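Local atomic coordinates of Poly(A) RNA polymerase GLD2 (Rattus norvegicus, PDB entry 6LBK), a protein that probably adds successive AMP units from ATP to the 3' ends of selected cytoplasmic mRNAs and a single nucleotide to certain microRNAs. Residues D285-F290 / Q359-K364. The protein carries 1 engineered substitution. Numbering follows the deposited sequence.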
ATOM      1  N   ASP A 285     -11.574  -6.757 -17.652  1.00 73.48           N
ATOM      2  CA  ASP A 285     -10.717  -6.197 -18.698  1.00 80.97           C
ATOM      3  C   ASP A 285      -9.483  -5.531 -18.101  1.00 73.08           C
ATOM      4  O   ASP A 285      -8.361  -5.737 -18.581  1.00 76.47           O
ATOM      5  CB  ASP A 285     -11.500  -5.191 -19.559  1.00 96.88           C
ATOM      6  CG  ASP A 285     -12.507  -5.864 -20.531  1.00104.45           C
ATOM      7  OD1 ASP A 285     -12.336  -7.060 -20.873  1.00 98.11           O
ATOM      8  OD2 ASP A 285     -13.474  -5.177 -20.958  1.00106.72           O
ATOM      9  N   LEU A 286      -9.664  -4.770 -17.018  1.00 72.38           N
ATOM     10  CA  LEU A 286      -8.538  -4.054 -16.416  1.00 61.96           C
ATOM     11  C   LEU A 286      -7.589  -4.985 -15.676  1.00 53.33           C
ATOM     12  O   LEU A 286      -6.377  -4.784 -15.718  1.00 54.04           O
ATOM     13  CB  LEU A 286      -9.052  -2.964 -15.488  1.00 59.25           C
ATOM     14  CG  LEU A 286      -9.683  -1.808 -16.248  1.00 59.79           C
ATOM     15  CD1 LEU A 286     -10.577  -1.020 -15.291  1.00 61.07           C
ATOM     16  CD2 LEU A 286      -8.587  -0.937 -16.856  1.00 58.68           C
ATOM     17  N   LEU A 287      -8.101  -6.003 -14.988  1.00 51.33           N
ATOM     18  CA  LEU A 287      -7.193  -6.942 -14.330  1.00 49.71           C
ATOM     19  C   LEU A 287      -6.372  -7.719 -15.361  1.00 52.54           C
ATOM     20  O   LEU A 287      -5.161  -7.932 -15.173  1.00 55.38           O
ATOM     21  CB  LEU A 287      -7.965  -7.885 -13.404  1.00 52.34           C
ATOM     22  CG  LEU A 287      -7.176  -9.051 -12.765  1.00 51.46           C
ATOM     23  CD1 LEU A 287      -6.061  -8.611 -11.851  1.00 44.98           C
ATOM     24  CD2 LEU A 287      -8.091 -10.136 -12.109  1.00 59.89           C
ATOM     25  N   LEU A 288      -7.009  -8.164 -16.457  1.00 59.98           N
ATOM     26  CA  LEU A 288      -6.247  -8.781 -17.541  1.00 58.26           C
ATOM     27  C   LEU A 288      -5.190  -7.818 -18.073  1.00 59.69           C
ATOM     28  O   LEU A 288      -4.016  -8.189 -18.204  1.00 60.59           O
ATOM     29  CB  LEU A 288      -7.186  -9.241 -18.661  1.00 64.93           C
ATOM     30  CG  LEU A 288      -7.349 -10.743 -18.861  1.00 66.04           C
ATOM     31  CD1 LEU A 288      -8.122 -11.031 -20.134  1.00 78.48           C
ATOM     32  CD2 LEU A 288      -6.012 -11.404 -18.905  1.00 62.58           C
ATOM     33  N   GLY A 289      -5.579  -6.563 -18.346  1.00 60.59           N
ATOM     34  CA  GLY A 289      -4.623  -5.605 -18.881  1.00 62.73           C
ATOM     35  C   GLY A 289      -3.479  -5.319 -17.922  1.00 60.42           C
ATOM     36  O   GLY A 289      -2.337  -5.127 -18.335  1.00 62.31           O
ATOM     37  N   PHE A 290      -3.764  -5.279 -16.627  1.00 58.35           N
ATOM     38  CA  PHE A 290      -2.696  -5.014 -15.670  1.00 59.74           C
ATOM     39  C   PHE A 290      -1.703  -6.164 -15.640  1.00 55.17           C
ATOM     40  O   PHE A 290      -0.498  -5.936 -15.533  1.00 55.95           O
ATOM     41  CB  PHE A 290      -3.267  -4.732 -14.279  1.00 51.59           C
ATOM     42  CG  PHE A 290      -2.255  -4.836 -13.188  1.00 53.46           C
ATOM     43  CD1 PHE A 290      -1.480  -3.755 -12.836  1.00 55.54           C
ATOM     44  CD2 PHE A 290      -2.071  -6.038 -12.520  1.00 53.21           C
ATOM     45  CE1 PHE A 290      -0.559  -3.867 -11.825  1.00 53.36           C
ATOM     46  CE2 PHE A 290      -1.155  -6.163 -11.527  1.00 50.18           C
ATOM     47  CZ  PHE A 290      -0.398  -5.069 -11.165  1.00 55.56           C
ATOM     48  N   GLN A 359      -1.528 -15.461 -18.664  1.00 76.14           N
ATOM     49  CA  GLN A 359      -1.882 -16.533 -19.600  1.00 83.22           C
ATOM     50  C   GLN A 359      -3.126 -17.310 -19.150  1.00 86.88           C
ATOM     51  O   GLN A 359      -4.097 -17.460 -19.918  1.00 88.42           O
ATOM     52  CB  GLN A 359      -0.694 -17.493 -19.802  1.00 89.02           C
ATOM     53  CG  GLN A 359       0.184 -17.165 -20.993  1.00 90.70           C
ATOM     54  CD  GLN A 359       1.184 -18.276 -21.314  1.00 99.42           C
ATOM     55  OE1 GLN A 359       2.134 -18.519 -20.567  1.00104.83           O
ATOM     56  NE2 GLN A 359       0.940 -18.988 -22.404  1.00104.67           N
ATOM     57  N   ARG A 360      -3.116 -17.799 -17.899  1.00 87.37           N
ATOM     58  CA  ARG A 360      -4.262 -18.556 -17.394  1.00 88.69           C
ATOM     59  C   ARG A 360      -5.524 -17.709 -17.412  1.00 84.44           C
ATOM     60  O   ARG A 360      -6.607 -18.207 -17.730  1.00 88.11           O
ATOM     61  CB  ARG A 360      -4.046 -19.082 -15.967  1.00 88.85           C
ATOM     62  CG  ARG A 360      -2.962 -20.125 -15.740  1.00 94.25           C
ATOM     63  CD  ARG A 360      -2.824 -20.495 -14.242  1.00 93.96           C
ATOM     64  NE  ARG A 360      -2.845 -21.956 -14.063  1.00110.47           N
ATOM     65  CZ  ARG A 360      -3.874 -22.664 -13.586  1.00113.04           C
ATOM     66  NH1 ARG A 360      -4.986 -22.055 -13.194  1.00116.06           N
ATOM     67  NH2 ARG A 360      -3.780 -23.987 -13.476  1.00113.64           N
ATOM     68  N   LEU A 361      -5.411 -16.421 -17.073  1.00 84.28           N
ATOM     69  CA  LEU A 361      -6.588 -15.557 -17.062  1.00 82.18           C
ATOM     70  C   LEU A 361      -7.081 -15.278 -18.481  1.00 74.97           C
ATOM     71  O   LEU A 361      -8.291 -15.270 -18.729  1.00 76.14           O
ATOM     72  CB  LEU A 361      -6.282 -14.256 -16.307  1.00 65.90           C
ATOM     73  CG  LEU A 361      -7.546 -13.599 -15.755  1.00 68.96           C
ATOM     74  CD1 LEU A 361      -8.309 -14.572 -14.834  1.00 70.64           C
ATOM     75  CD2 LEU A 361      -7.235 -12.317 -15.032  1.00 65.19           C
ATOM     76  N   LYS A 362      -6.161 -15.060 -19.427  1.00 75.64           N
ATOM     77  CA  LYS A 362      -6.571 -14.829 -20.801  1.00 77.97           C
ATOM     78  C   LYS A 362      -7.410 -15.984 -21.287  1.00 85.37           C
ATOM     79  O   LYS A 362      -8.491 -15.784 -21.858  1.00 88.02           O
ATOM     80  CB  LYS A 362      -5.344 -14.661 -21.693  1.00 79.09           C
ATOM     81  CG  LYS A 362      -5.630 -13.974 -23.027  1.00 84.59           C
ATOM     82  CD  LYS A 362      -4.518 -14.240 -24.048  1.00 89.92           C
ATOM     83  CE  LYS A 362      -4.702 -13.439 -25.328  1.00 84.00           C
ATOM     84  NZ  LYS A 362      -3.752 -13.875 -26.411  1.00 91.27           N
ATOM     85  N   ASN A 363      -6.956 -17.212 -21.004  1.00 96.63           N
ATOM     86  CA  ASN A 363      -7.627 -18.392 -21.547  1.00 99.54           C
ATOM     87  C   ASN A 363      -8.952 -18.666 -20.839  1.00104.28           C
ATOM     88  O   ASN A 363      -9.995 -18.811 -21.489  1.00114.00           O
ATOM     89  CB  ASN A 363      -6.679 -19.585 -21.453  1.00107.39           C
ATOM     90  CG  ASN A 363      -5.430 -19.387 -22.297  1.00112.61           C
ATOM     91  OD1 ASN A 363      -5.495 -18.812 -23.391  1.00118.23           O
ATOM     92  ND2 ASN A 363      -4.278 -19.808 -21.773  1.00108.70           N
ATOM     93  N   LYS A 364      -8.933 -18.745 -19.507  1.00102.96           N
ATOM     94  CA  LYS A 364     -10.133 -18.942 -18.692  1.00103.48           C
ATOM     95  C   LYS A 364     -10.385 -17.695 -17.841  1.00102.64           C
ATOM     96  O   LYS A 364      -9.769 -17.522 -16.785  1.00104.58           O
ATOM     97  CB  LYS A 364     -10.009 -20.212 -17.849  1.00102.25           C
ATOM     98  CG  LYS A 364     -10.538 -21.409 -18.584  1.00115.16           C
ATOM     99  CD  LYS A 364     -10.190 -22.773 -17.999  1.00124.44           C
ATOM    100  CE  LYS A 364     -10.484 -23.843 -19.076  1.00128.83           C
ATOM    101  NZ  LYS A 364      -9.738 -25.106 -18.908  1.00136.14           N
TER
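Leu361 of 359-364 meets Leu287 and Leu288, two consecutive residues of 285-290. The tight part is formed by leucine methyl groups. Leu361 CD2 touches Leu287 CD2 at 3.7 Å, methyl against methyl, and the two side chains cross at about a right angle. In Leu361, whose CA–CB bond points at 285-290, CG stands anti to the backbone N (chi1 -156°), and its CD2 also lies 4.0 Å from Leu287 CG. Leu288 crosses Leu361 at a slant, nearer the backbone: its CD2 lies 3.9 Å from Leu361 CB. The same methyl reaches the backbone, 3.7 Å from Lys362 N. Thus Leu288 packs against the helix surface itself as well as a side chain. With an alanine at Leu288 both methyls are gone, which would probably open a gap beside Leu361 CB and take away the contact with the backbone of Lys362. The loose side is at Lys362. Its CB is 4.3 Å from Leu288 CD2, but the extended chain then leads away, and the residue is exposed. No hydrogen bond joins the two segments. The axes of the helical pieces 285-290 and 359-363 approach to 9.9 Å and run roughly antiparallel, at 147°. The contact lies far from the predicted catalytic metal site. It joins helix 283-297, in the PAP-associated region, to the C-terminal end of helix 344-363. Helix 51-63 bridges the tight side, with Ile56 on Leu287 and Leu52 on Leu361. Helix 200-213 also packs on Leu287, through Leu203 and Ile207, while helix 226-239 meets Leu286 and Phe290.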